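Local coordinates for S-adenosylmethionine:2-demethylmenaquinone methyltransferase (Geobacillus kaustophilus, PDB 2PCN), which is of unsettled function but has the alpha/beta fold of the Aldolase/RraA sequence family and occurs as an assembly of three chains, at residues 94-97 with 98-101; 129-133 with 134-138. All blocks are in the same frame, centred on the assembly; numbering follows the deposited sequence.

Contact 1. Residues 94-97 with 98-101; sequences IRDS and AEIG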
# COMPACT_ATOMS: atom_id res chain seq x y z
N ILE A 94 -10.41 -0.63 -10.21
CA ILE A 94 -10.38 -1.69 -11.20
C ILE A 94 -10.68 -2.99 -10.47
O ILE A 94 -10.82 -3.00 -9.24
CB ILE A 94 -8.98 -1.84 -11.86
CG1 ILE A 94 -7.96 -2.32 -10.82
CG2 ILE A 94 -8.54 -0.51 -12.45
CD1 ILE A 94 -6.66 -2.79 -11.42
N ARG A 95 -10.81 -4.08 -11.22
CA ARG A 95 -11.03 -5.39 -10.63
C ARG A 95 -10.21 -6.38 -11.46
O ARG A 95 -9.59 -5.98 -12.45
CB ARG A 95 -12.51 -5.76 -10.59
CG ARG A 95 -13.20 -5.96 -11.93
CD ARG A 95 -14.66 -6.31 -11.67
NE ARG A 95 -15.32 -6.89 -12.83
CZ ARG A 95 -16.53 -7.46 -12.80
NH1 ARG A 95 -17.21 -7.51 -11.66
NH2 ARG A 95 -17.04 -7.99 -13.90
N ASP A 96 -10.20 -7.65 -11.06
CA ASP A 96 -9.40 -8.67 -11.74
C ASP A 96 -7.94 -8.25 -11.64
O ASP A 96 -7.15 -8.49 -12.56
CB ASP A 96 -9.80 -8.82 -13.21
CG ASP A 96 -11.25 -9.23 -13.40
OD1 ASP A 96 -11.74 -10.09 -12.64
OD2 ASP A 96 -11.90 -8.69 -14.32
N SER A 97 -7.58 -7.62 -10.52
CA SER A 97 -6.21 -7.15 -10.31
C SER A 97 -5.20 -8.29 -10.36
O SER A 97 -4.07 -8.10 -10.79
CB SER A 97 -6.09 -6.41 -8.97
OG SER A 97 -6.38 -7.25 -7.87
N ALA A 98 -5.61 -9.48 -9.92
CA ALA A 98 -4.71 -10.62 -9.95
C ALA A 98 -4.32 -10.92 -11.39
O ALA A 98 -3.14 -11.08 -11.71
CB ALA A 98 -5.38 -11.83 -9.32
N GLU A 99 -5.32 -10.98 -12.27
CA GLU A 99 -5.10 -11.28 -13.68
C GLU A 99 -4.35 -10.16 -14.41
O GLU A 99 -3.49 -10.43 -15.26
CB GLU A 99 -6.45 -11.52 -14.37
CG GLU A 99 -7.21 -12.76 -13.87
CD GLU A 99 -7.86 -12.56 -12.51
OE1 GLU A 99 -7.78 -11.45 -11.95
OE2 GLU A 99 -8.45 -13.53 -11.99
N ILE A 100 -4.68 -8.92 -14.09
CA ILE A 100 -4.04 -7.77 -14.73
C ILE A 100 -2.56 -7.68 -14.35
O ILE A 100 -1.74 -7.22 -15.14
CB ILE A 100 -4.79 -6.48 -14.35
CG1 ILE A 100 -6.13 -6.45 -15.08
CG2 ILE A 100 -3.93 -5.24 -14.66
CD1 ILE A 100 -7.11 -5.40 -14.59
N GLY A 101 -2.22 -8.13 -13.15
CA GLY A 101 -0.83 -8.09 -12.73
C GLY A 101 0.08 -8.96 -13.59
O GLY A 101 1.30 -8.79 -13.59

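Contact 2. Residues 129-133 with 134-138; sequences LEFGG and VRWEP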
# COMPACT_ATOMS: atom_id res chain seq x y z
N LEU A 129 -9.66 16.57 -18.87
CA LEU A 129 -9.94 16.04 -17.54
C LEU A 129 -9.22 16.88 -16.50
O LEU A 129 -8.20 17.51 -16.79
CB LEU A 129 -9.45 14.59 -17.44
CG LEU A 129 -9.91 13.62 -18.54
CD1 LEU A 129 -9.23 12.28 -18.32
CD2 LEU A 129 -11.42 13.47 -18.52
N GLU A 130 -9.77 16.90 -15.29
CA GLU A 130 -9.17 17.67 -14.21
C GLU A 130 -9.22 16.92 -12.88
O GLU A 130 -10.26 16.86 -12.23
CB GLU A 130 -9.88 19.01 -14.06
CG GLU A 130 -9.61 19.98 -15.19
CD GLU A 130 -10.41 21.27 -15.07
OE1 GLU A 130 -10.36 21.90 -13.99
OE2 GLU A 130 -11.09 21.64 -16.04
N PHE A 131 -8.09 16.33 -12.49
CA PHE A 131 -8.00 15.62 -11.22
C PHE A 131 -6.53 15.45 -10.84
O PHE A 131 -5.64 15.55 -11.69
CB PHE A 131 -8.68 14.24 -11.30
CG PHE A 131 -7.99 13.27 -12.22
CD1 PHE A 131 -8.38 13.15 -13.55
CD2 PHE A 131 -6.97 12.45 -11.74
CE1 PHE A 131 -7.76 12.23 -14.40
CE2 PHE A 131 -6.34 11.53 -12.59
CZ PHE A 131 -6.74 11.42 -13.92
N GLY A 132 -6.29 15.21 -9.55
CA GLY A 132 -4.93 15.03 -9.07
C GLY A 132 -4.09 16.27 -9.25
O GLY A 132 -2.86 16.20 -9.30
N GLY A 133 -4.76 17.42 -9.34
CA GLY A 133 -4.06 18.68 -9.51
C GLY A 133 -3.46 18.83 -10.90
O GLY A 133 -2.58 19.65 -11.12
N VAL A 134 -3.95 18.03 -11.84
CA VAL A 134 -3.44 18.06 -13.21
C VAL A 134 -4.54 18.23 -14.25
O VAL A 134 -5.66 17.74 -14.07
CB VAL A 134 -2.65 16.75 -13.53
CG1 VAL A 134 -2.31 16.67 -15.02
CG2 VAL A 134 -1.37 16.71 -12.71
N ARG A 135 -4.21 18.93 -15.33
CA ARG A 135 -5.15 19.14 -16.43
C ARG A 135 -4.69 18.16 -17.51
O ARG A 135 -3.60 18.32 -18.06
CB ARG A 135 -5.06 20.58 -16.94
CG ARG A 135 -6.03 20.93 -18.06
CD ARG A 135 -5.64 22.26 -18.70
NE ARG A 135 -6.57 22.69 -19.73
CZ ARG A 135 -7.81 23.12 -19.49
NH1 ARG A 135 -8.26 23.17 -18.25
NH2 ARG A 135 -8.59 23.50 -20.50
N TRP A 136 -5.50 17.15 -17.78
CA TRP A 136 -5.17 16.12 -18.76
C TRP A 136 -5.84 16.42 -20.11
O TRP A 136 -7.05 16.28 -20.25
CB TRP A 136 -5.63 14.75 -18.26
CG TRP A 136 -5.26 14.47 -16.83
CD1 TRP A 136 -5.83 15.01 -15.72
CD2 TRP A 136 -4.24 13.58 -16.36
NE1 TRP A 136 -5.24 14.52 -14.58
CE2 TRP A 136 -4.25 13.64 -14.95
CE3 TRP A 136 -3.32 12.74 -17.00
CZ2 TRP A 136 -3.38 12.88 -14.16
CZ3 TRP A 136 -2.45 11.99 -16.21
CH2 TRP A 136 -2.48 12.06 -14.81
N GLU A 137 -5.03 16.82 -21.09
CA GLU A 137 -5.54 17.16 -22.42
C GLU A 137 -5.26 16.11 -23.48
O GLU A 137 -4.20 15.50 -23.51
CB GLU A 137 -4.94 18.49 -22.88
CG GLU A 137 -5.36 19.70 -22.07
CD GLU A 137 -4.70 20.98 -22.56
OE1 GLU A 137 -4.69 21.20 -23.79
OE2 GLU A 137 -4.20 21.76 -21.72
N PRO A 138 -6.23 15.88 -24.39
CA PRO A 138 -6.02 14.90 -25.45
C PRO A 138 -4.80 15.31 -26.28
O PRO A 138 -4.62 16.49 -26.56
CB PRO A 138 -7.32 15.00 -26.26
CG PRO A 138 -8.33 15.35 -25.22
CD PRO A 138 -7.60 16.41 -24.42

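Contact 1. Residues 94-97 with 98-101
The backbone N of Ile-100 donates to Asp-96 O at 2.9 Å with an N-H...O angle of 160°, the donor lying nearly on the line of the C=O bond. It is the first main-chain i to i+4 bond of the short helix 97-100; the next, from Gly-101 N to Ser-97 O at 3.0 Å, is more bent. This is a helix N-terminus reached from strand 93-94, in a three-stranded parallel sheet, through a loop at Arg-95 and Asp-96. Asp-96 takes the N-cap position with a positive phi of 60°, and its carboxylate makes no capping bond within its own helix. Its OD2 instead accepts from Asp-74 N, at the start of helix 74-82, whereas OD1 forms a salt bridge with Lys-2 of the second subunit. Asp-147 of that subunit takes bonds from Asp-96 N and Ser-97 OG, tying the helix start to that subunit.

Glu-99 bends at chi2 (75°), bringing OE1 back over the first turn to 3.5 Å from Asp-96 CB and 3.1 Å from Asp-96 O, an acceptor like itself, so the two make no bond. Two carboxylates thus come near each other, with Asp-96 OD1 and Glu-99 OE1 4.2 Å apart. The same Lys-2 also pairs with Glu-99 OE2, and its positive charge probably offsets any repulsion between them.

Beneath the turn the packing is apolar. The CG1 branch of Ile-100 reaches back along the chain, its CG1 at 3.4 Å from Asp-96 O, and there it crosses the side chain of Ile-94, while Val-107 of strand 106-109 touches both isoleucines. Leu-72 and Ala-77 also pack on Ile-100. The methyl ends of the two isoleucines meet at 4.1 Å, CD1 of Ile-94 to CD1 of Ile-100, and Ile-100 CD1 also lies 3.3 Å from Arg-95 O.

Contact 2. Residues 129-133 with 134-138
Trp-136 and Phe-131 stack on one face of a two-stranded antiparallel beta hairpin, the face shared by Leu-129 and Val-134. Gly-132 and Gly-133 occupy the corners of a type I' turn, both with positive phi. Leu-129/Trp-136 and Phe-131/Val-134 are hydrogen-bonded pairs, and Glu-130/Arg-135 between them is a non-hydrogen-bonded pair.

The tryptophan side chain starts alongside one from the partner strand: Trp-136 CB lies 3.9 Å from Leu-129 CB. With CG beside the backbone N and anti to the carbonyl carbon (chi1 -46°), the indole runs back toward the turn. CD1 meets Leu-129 O at 3.6 Å, near the ring plane. NE1 donates to Phe-131 O at 3.1 Å in a nearly straight bond (168°); Val-134 N reaches the same oxygen from the other face of its carbonyl plane, so two donors hold it. Further along, CE2 lies 3.5 Å from Phe-131 CZ, and CZ2 is 3.6 Å from Phe-131 CE2. At the tip, CE3, CZ3 and CH2 make no close contact with 129-133. The Phe-131 ring and the five-membered ring of Trp-136 form an offset stack, planes 14° apart, with NE1 over the phenyl centre. Val-134 CG1 sits over the opposite face of the indole, toward its rim.

On the other side of the hairpin, Glu-130 OE2 and Arg-135 NH1 make a long salt bridge of 3.9 Å, which Glu-137 OE2 extends through a weak bond to Arg-135 NE.

The aromatic face packs inward: Trp-136 against Ile-34 of strand 30-38, Val-60 of strand 58-62 and Val-149 and Val-151 of strand 148-152, with His-91 stacked on Phe-131.

Contacts 1 and 2 lie on opposite sides of the chain's centre, their centres about 25 Å apart and their nearest atoms about 12 Å apart, and they share no helix or strand. Each is partly buried, but against different surroundings. Residues 94-101 lead from a strand into a helix at the interface with the second subunit. Residues 129-138 are touched by no other chain; their hairpin lays an aromatic face on the chain's own sheet and keeps its charged pair on the exposed side. At contact 1 much of the charged chemistry crosses to the second subunit, while the isoleucines pack within the chain; at contact 2 the salt bridges stay within the hairpin segments.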